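Competence damage-inducible protein A (PDB 5VU3) is of unknown function but belongs to the CinA family of competence-damage proteins, some relatives of which are nicotinamide mononucleotide deamidases. Local coordinates at residues 45-50 against 55-60; 81-84 against 88-91; 139-144 against 157-162. All coordinates share one frame; numbering follows the deposited sequence.

Interaction 1 of 3, residues 45-50 against 55-60; sequences VALCAE and DFYDVG
Leu47, near the end of helix 42-49, lies over a face of the Tyr57 ring at the start of strand 57-63. Its CB sits 3.7 Å above the ring plane, offset toward the rim and only 16° off the normal through the centroid, which makes a CH-pi contact. The branch ending in CD1 runs on across the same ring and reaches Tyr57 CE2 at 3.7 Å, while the other methyl, CD2, stands 4.2 Å from CE1 of Phe56. A branched leucine thus serves two aromatic neighbours at once. Cys48 approaches differently: its SG lies in the plane of the Tyr57 ring, 3.8 Å from CE1, a sulfur-aromatic contact at the edge. With CG of Tyr57 anti to the backbone N (chi1 -174°), the ring extends toward the helix and offers Leu47 a face and Cys48 an edge. Glu50, just past the helix, uses only its aliphatic part, CB meeting the rim of the Phe56 ring at CZ from 3.9 Å, in the ring plane. Its chain bends at chi2, and OE2 is bonded to Thr18 of helix 14-28, the helix whose Ala22 and Leu25 also pack on Phe56. The Tyr57 hydroxyl is hydrogen-bonded to Thr34 on strand 32-37, the first strand of this beta-alpha-beta unit. The chemistry between helix and returning strand is therefore apolar and aromatic, suited to a buried interface, while the Tyr57 hydroxyl and Glu50 OE2 find threonine partners, Thr34 and Thr18, outside the contact.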
# COMPACT_ATOMS: atom_id res chain seq x y z
N VAL A 45 0.70 -0.64 5.43
CA VAL A 45 1.66 0.02 6.32
C VAL A 45 1.65 -0.65 7.69
O VAL A 45 2.71 -0.95 8.26
CB VAL A 45 1.36 1.52 6.43
CG1 VAL A 45 2.00 2.11 7.71
CG2 VAL A 45 1.87 2.27 5.20
N ALA A 46 0.46 -0.90 8.23
CA ALA A 46 0.36 -1.55 9.54
C ALA A 46 1.00 -2.93 9.52
O ALA A 46 1.71 -3.30 10.46
CB ALA A 46 -1.11 -1.65 9.95
N LEU A 47 0.76 -3.70 8.45
CA LEU A 47 1.32 -5.05 8.38
C LEU A 47 2.82 -5.02 8.17
O LEU A 47 3.54 -5.88 8.68
CB LEU A 47 0.61 -5.83 7.27
CG LEU A 47 -0.87 -6.10 7.55
CD1 LEU A 47 -1.63 -6.44 6.26
CD2 LEU A 47 -1.04 -7.22 8.57
N CYS A 48 3.33 -4.02 7.43
CA CYS A 48 4.77 -3.92 7.24
C CYS A 48 5.49 -3.35 8.45
O CYS A 48 6.72 -3.44 8.51
CB CYS A 48 5.09 -3.05 6.02
SG CYS A 48 4.66 -3.84 4.46
N ALA A 49 4.77 -2.75 9.39
CA ALA A 49 5.41 -2.26 10.60
C ALA A 49 5.73 -3.38 11.57
O ALA A 49 6.57 -3.21 12.46
CB ALA A 49 4.53 -1.22 11.29
N GLU A 50 5.07 -4.53 11.39
CA GLU A 50 5.28 -5.68 12.25
C GLU A 50 6.72 -6.15 12.20
O GLU A 50 7.34 -6.21 11.13
CB GLU A 50 4.35 -6.82 11.82
CG GLU A 50 3.26 -7.15 12.81
CD GLU A 50 3.73 -7.15 14.25
OE1 GLU A 50 4.58 -8.00 14.60
OE2 GLU A 50 3.26 -6.29 15.02
N ASP A 55 7.96 -12.65 7.38
CA ASP A 55 7.64 -14.06 7.57
C ASP A 55 6.19 -14.40 7.25
O ASP A 55 5.82 -15.58 7.30
CB ASP A 55 7.95 -14.46 9.01
CG ASP A 55 9.43 -14.52 9.31
OD1 ASP A 55 10.21 -14.81 8.37
OD2 ASP A 55 9.83 -14.28 10.47
N PHE A 56 5.34 -13.41 6.92
CA PHE A 56 3.93 -13.72 6.70
C PHE A 56 3.24 -12.77 5.73
O PHE A 56 2.12 -13.06 5.28
CB PHE A 56 3.17 -13.73 8.04
CG PHE A 56 3.03 -12.37 8.67
CD1 PHE A 56 1.94 -11.55 8.39
CD2 PHE A 56 3.98 -11.90 9.57
CE1 PHE A 56 1.81 -10.30 8.96
CE2 PHE A 56 3.85 -10.66 10.15
CZ PHE A 56 2.78 -9.86 9.85
N TYR A 57 3.86 -11.64 5.39
CA TYR A 57 3.22 -10.66 4.53
C TYR A 57 4.15 -10.33 3.37
O TYR A 57 5.33 -10.06 3.57
CB TYR A 57 2.86 -9.39 5.31
CG TYR A 57 2.05 -8.37 4.51
CD1 TYR A 57 2.54 -7.09 4.30
CD2 TYR A 57 0.80 -8.69 3.99
CE1 TYR A 57 1.82 -6.15 3.57
CE2 TYR A 57 0.07 -7.76 3.25
CZ TYR A 57 0.58 -6.49 3.06
OH TYR A 57 -0.13 -5.55 2.35
N ASP A 58 3.60 -10.38 2.16
CA ASP A 58 4.38 -10.13 0.95
C ASP A 58 3.74 -9.02 0.12
O ASP A 58 4.33 -7.95 -0.01
CB ASP A 58 4.53 -11.43 0.15
CG ASP A 58 5.52 -11.31 -0.99
OD1 ASP A 58 6.12 -10.23 -1.17
OD2 ASP A 58 5.70 -12.31 -1.73
N VAL A 59 2.55 -9.24 -0.42
CA VAL A 59 1.99 -8.39 -1.46
C VAL A 59 0.85 -7.55 -0.89
O VAL A 59 -0.04 -8.08 -0.21
CB VAL A 59 1.49 -9.22 -2.65
CG1 VAL A 59 0.72 -8.33 -3.64
CG2 VAL A 59 2.67 -9.92 -3.32
N GLY A 60 0.88 -6.25 -1.18
CA GLY A 60 -0.22 -5.37 -0.85
C GLY A 60 -0.60 -4.54 -2.05
O GLY A 60 0.27 -3.96 -2.72

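Interaction 2 of 3, residues 81-84 against 88-91; sequences ARFT and EQTV
Where helix 77-83 ends, Thr84 takes a positive phi and turns the chain toward helix 88-101, bringing the CA atoms of Phe83 and Gln89 to 7.1 Å and those of Thr84 and Thr90 to 7.3 Å. Phe83 and Gln89 fill the first of these gaps by stacking. The amide of Gln89 lies flat on the phenyl ring, the two planes 4° apart, with NE2 centred 3.5 Å above the ring. The aliphatic part joins in, since Gln89 CG is 3.6 Å from Phe83 CD2 and makes a CH-pi contact over the same face. A bend at chi2 (86°) folds the glutamine chain so that its amide can lie down on the ring; a long side chain with a flat, polar end suits this partly exposed position. CB of Arg82 covers the opposite face, placing the phenyl between an aliphatic group and an amide. The second pair is polar: the hydroxyl OG1 of buried Thr90 donates to the backbone O of Thr84 at 2.8 Å, tilted 33° from the carbonyl plane. That oxygen also receives Ser87 OG, so two hydroxyls grip it. Ser87 OG in turn accepts from the backbone N of Thr90, as the side chain of a helix N-cap does. The arrangement is that of two successive helices joined by a short connection, the second opened by a serine placed as an N-cap.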
# COMPACT_ATOMS: atom_id res chain seq x y z
N ALA A 81 -21.74 -3.37 -12.10
CA ALA A 81 -22.97 -2.76 -12.59
C ALA A 81 -24.13 -3.02 -11.64
O ALA A 81 -24.93 -2.11 -11.36
CB ALA A 81 -23.30 -3.26 -13.99
N ARG A 82 -24.25 -4.25 -11.14
CA ARG A 82 -25.38 -4.60 -10.29
C ARG A 82 -25.21 -4.11 -8.86
O ARG A 82 -26.18 -3.67 -8.24
CB ARG A 82 -25.58 -6.12 -10.29
CG ARG A 82 -25.92 -6.69 -11.64
CD ARG A 82 -25.99 -8.21 -11.61
NE ARG A 82 -27.07 -8.68 -10.75
CZ ARG A 82 -27.85 -9.71 -11.05
NH1 ARG A 82 -27.68 -10.36 -12.19
NH2 ARG A 82 -28.81 -10.08 -10.21
N PHE A 83 -23.99 -4.17 -8.31
CA PHE A 83 -23.79 -3.97 -6.89
C PHE A 83 -22.82 -2.85 -6.53
O PHE A 83 -22.70 -2.53 -5.34
CB PHE A 83 -23.31 -5.27 -6.23
CG PHE A 83 -24.22 -6.44 -6.47
CD1 PHE A 83 -25.50 -6.45 -5.94
CD2 PHE A 83 -23.80 -7.51 -7.24
CE1 PHE A 83 -26.35 -7.52 -6.17
CE2 PHE A 83 -24.65 -8.59 -7.47
CZ PHE A 83 -25.92 -8.59 -6.94
N THR A 84 -22.16 -2.24 -7.51
CA THR A 84 -21.11 -1.22 -7.34
C THR A 84 -19.86 -1.81 -6.69
O THR A 84 -19.85 -2.95 -6.23
CB THR A 84 -21.60 -0.01 -6.52
OG1 THR A 84 -21.53 -0.29 -5.11
CG2 THR A 84 -23.02 0.41 -6.90
N GLU A 88 -20.45 -6.41 -0.92
CA GLU A 88 -19.81 -7.66 -0.51
C GLU A 88 -19.46 -8.52 -1.71
O GLU A 88 -18.48 -9.28 -1.67
CB GLU A 88 -20.71 -8.40 0.48
CG GLU A 88 -20.83 -7.65 1.81
CD GLU A 88 -21.86 -8.23 2.73
OE1 GLU A 88 -23.06 -7.96 2.53
OE2 GLU A 88 -21.47 -8.95 3.67
N GLN A 89 -20.21 -8.38 -2.80
CA GLN A 89 -19.89 -9.11 -4.03
C GLN A 89 -18.54 -8.69 -4.59
O GLN A 89 -17.72 -9.53 -4.97
CB GLN A 89 -21.00 -8.91 -5.07
CG GLN A 89 -22.32 -9.61 -4.74
CD GLN A 89 -23.23 -8.78 -3.85
OE1 GLN A 89 -22.84 -7.73 -3.33
NE2 GLN A 89 -24.46 -9.26 -3.66
N THR A 90 -18.28 -7.38 -4.62
CA THR A 90 -17.03 -6.91 -5.21
C THR A 90 -15.83 -7.29 -4.35
O THR A 90 -14.80 -7.72 -4.89
CB THR A 90 -17.09 -5.39 -5.44
OG1 THR A 90 -18.02 -5.11 -6.49
CG2 THR A 90 -15.73 -4.85 -5.85
N VAL A 91 -15.93 -7.16 -3.03
CA VAL A 91 -14.77 -7.49 -2.21
C VAL A 91 -14.51 -8.99 -2.20
O VAL A 91 -13.36 -9.42 -2.06
CB VAL A 91 -14.91 -6.94 -0.78
CG1 VAL A 91 -14.73 -5.42 -0.78
CG2 VAL A 91 -16.23 -7.36 -0.15

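Interaction 3 of 3, residues 139-144 against 157-162; sequences ETSRVL and VHYSLA
Strand 137-144 and helix 149-167 pack at the usual helix-on-sheet spacing, with the CA atoms of Val143 and Tyr159 9.5 Å apart, and a single long side chain bridges the space. Tyr159 points from the helix toward the strand, with CG anti to the backbone N (chi1 173°), and carries its ring to Ser141 and Val143, two residues apart on the strand and both facing the helix. Ser141 meets the end of the ring: Ser141 OG lies in the ring plane and hydrogen-bonds Tyr159 OH at 3.0 Å, a bond in which either hydroxyl could be the donor. Serine is short enough to leave room for the tyrosine and still gives its hydroxyl a partner. Val143 comes over the face instead. Val143 CG2 sits 3.7 Å from Tyr159 CZ and 4.1 Å from the centroid of the Tyr159 ring, 29° off the normal, in a CH-pi contact. With CG1 of Val143 anti to the backbone N, CG2 is the methyl turned to the ring; a beta-branched residue is at home in a strand. The Tyr159 ring also meets Phe130 of neighbouring strand 127-134, their planes inclined at about 55°. Such a bridge is packing of the alpha/beta kind, in which the last helix lies against one side of a mixed sheet and reaches its edge strand within the chain.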
# COMPACT_ATOMS: atom_id res chain seq x y z
N GLU A 139 -15.54 -14.82 4.03
CA GLU A 139 -16.55 -14.13 4.82
C GLU A 139 -16.51 -12.65 4.49
O GLU A 139 -15.45 -12.09 4.20
CB GLU A 139 -16.31 -14.34 6.32
CG GLU A 139 -17.48 -13.86 7.16
CD GLU A 139 -18.55 -14.92 7.33
OE1 GLU A 139 -18.44 -15.99 6.69
OE2 GLU A 139 -19.52 -14.66 8.08
N THR A 140 -17.68 -12.00 4.53
CA THR A 140 -17.78 -10.59 4.20
C THR A 140 -18.59 -9.85 5.25
O THR A 140 -19.34 -10.45 6.03
CB THR A 140 -18.42 -10.38 2.82
OG1 THR A 140 -19.73 -10.96 2.82
CG2 THR A 140 -17.58 -11.03 1.72
N SER A 141 -18.47 -8.53 5.23
CA SER A 141 -19.31 -7.70 6.08
C SER A 141 -19.47 -6.32 5.46
O SER A 141 -18.69 -5.91 4.59
CB SER A 141 -18.74 -7.58 7.49
OG SER A 141 -17.50 -6.91 7.45
N ARG A 142 -20.48 -5.61 5.93
CA ARG A 142 -20.80 -4.26 5.48
C ARG A 142 -20.93 -3.40 6.72
O ARG A 142 -21.73 -3.71 7.60
CB ARG A 142 -22.09 -4.24 4.66
CG ARG A 142 -22.58 -2.85 4.29
CD ARG A 142 -23.91 -2.92 3.56
NE ARG A 142 -23.74 -3.31 2.17
CZ ARG A 142 -23.58 -2.45 1.17
NH1 ARG A 142 -23.58 -1.15 1.41
NH2 ARG A 142 -23.42 -2.90 -0.07
N VAL A 143 -20.13 -2.33 6.81
CA VAL A 143 -20.03 -1.53 8.02
C VAL A 143 -20.21 -0.06 7.68
O VAL A 143 -19.74 0.41 6.63
CB VAL A 143 -18.69 -1.75 8.74
CG1 VAL A 143 -18.64 -0.95 10.05
CG2 VAL A 143 -18.45 -3.23 9.01
N LEU A 144 -20.89 0.67 8.56
CA LEU A 144 -20.95 2.13 8.49
C LEU A 144 -20.11 2.69 9.63
O LEU A 144 -20.42 2.45 10.80
CB LEU A 144 -22.39 2.63 8.60
CG LEU A 144 -22.49 4.15 8.69
CD1 LEU A 144 -22.14 4.77 7.35
CD2 LEU A 144 -23.89 4.58 9.13
N VAL A 157 -9.22 -0.02 9.06
CA VAL A 157 -7.99 -0.79 9.18
C VAL A 157 -8.02 -1.65 10.44
O VAL A 157 -7.74 -2.85 10.40
CB VAL A 157 -6.77 0.14 9.15
CG1 VAL A 157 -5.51 -0.62 9.60
CG2 VAL A 157 -6.58 0.70 7.74
N HIS A 158 -8.39 -1.05 11.55
CA HIS A 158 -8.48 -1.77 12.80
C HIS A 158 -9.49 -2.89 12.73
O HIS A 158 -9.23 -3.96 13.12
CB HIS A 158 -8.80 -0.82 13.96
CG HIS A 158 -8.95 -1.47 15.30
ND1 HIS A 158 -10.07 -2.15 15.68
CD2 HIS A 158 -8.11 -1.54 16.35
CE1 HIS A 158 -9.93 -2.59 16.91
NE2 HIS A 158 -8.74 -2.24 17.33
N TYR A 159 -10.65 -2.58 12.19
CA TYR A 159 -11.71 -3.58 12.10
C TYR A 159 -11.30 -4.77 11.24
O TYR A 159 -11.54 -5.93 11.62
CB TYR A 159 -12.99 -2.92 11.57
CG TYR A 159 -14.12 -3.88 11.26
CD1 TYR A 159 -15.07 -4.21 12.23
CD2 TYR A 159 -14.27 -4.43 10.00
CE1 TYR A 159 -16.11 -5.08 11.95
CE2 TYR A 159 -15.31 -5.30 9.71
CZ TYR A 159 -16.22 -5.62 10.68
OH TYR A 159 -17.25 -6.48 10.38
N SER A 160 -10.65 -4.52 10.09
CA SER A 160 -10.25 -5.63 9.23
C SER A 160 -9.28 -6.56 9.95
O SER A 160 -9.36 -7.79 9.81
CB SER A 160 -9.62 -5.12 7.93
OG SER A 160 -8.34 -4.54 8.14
N LEU A 161 -8.37 -5.99 10.75
CA LEU A 161 -7.38 -6.79 11.45
C LEU A 161 -7.99 -7.54 12.62
O LEU A 161 -7.67 -8.71 12.86
CB LEU A 161 -6.23 -5.89 11.93
CG LEU A 161 -5.37 -5.31 10.80
CD1 LEU A 161 -4.58 -4.10 11.30
CD2 LEU A 161 -4.44 -6.39 10.26
N ALA A 162 -8.85 -6.86 13.40
CA ALA A 162 -9.45 -7.49 14.57
C ALA A 162 -10.30 -8.69 14.18
O ALA A 162 -10.27 -9.74 14.84
CB ALA A 162 -10.28 -6.47 15.35

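Overall arrangement
Interaction 1 is a buried contact, interaction 2 is partly buried and interaction 3 lies at the surface, though its centre lies closest to the centre of the chain's fold, about 6 Å away. Interactions 1 and 3 set helices against the two outermost strands of the same sheet, 57-63 and 137-144; they meet where Leu47 packs on Leu161. Interaction 2 joins two helices and contains no strand, yet Glu88 OE2 probably hydrogen-bonds Thr140 OG1, tying helix 88-101 to the strand of interaction 3. Chemistry follows place: hydrocarbon, sulfur and aromatic rings in interaction 1, an amide-ring stack with a hydroxyl-carbonyl bond in 81-84/88-91, and a hydroxyl pair beside one methyl in 139-144/157-162.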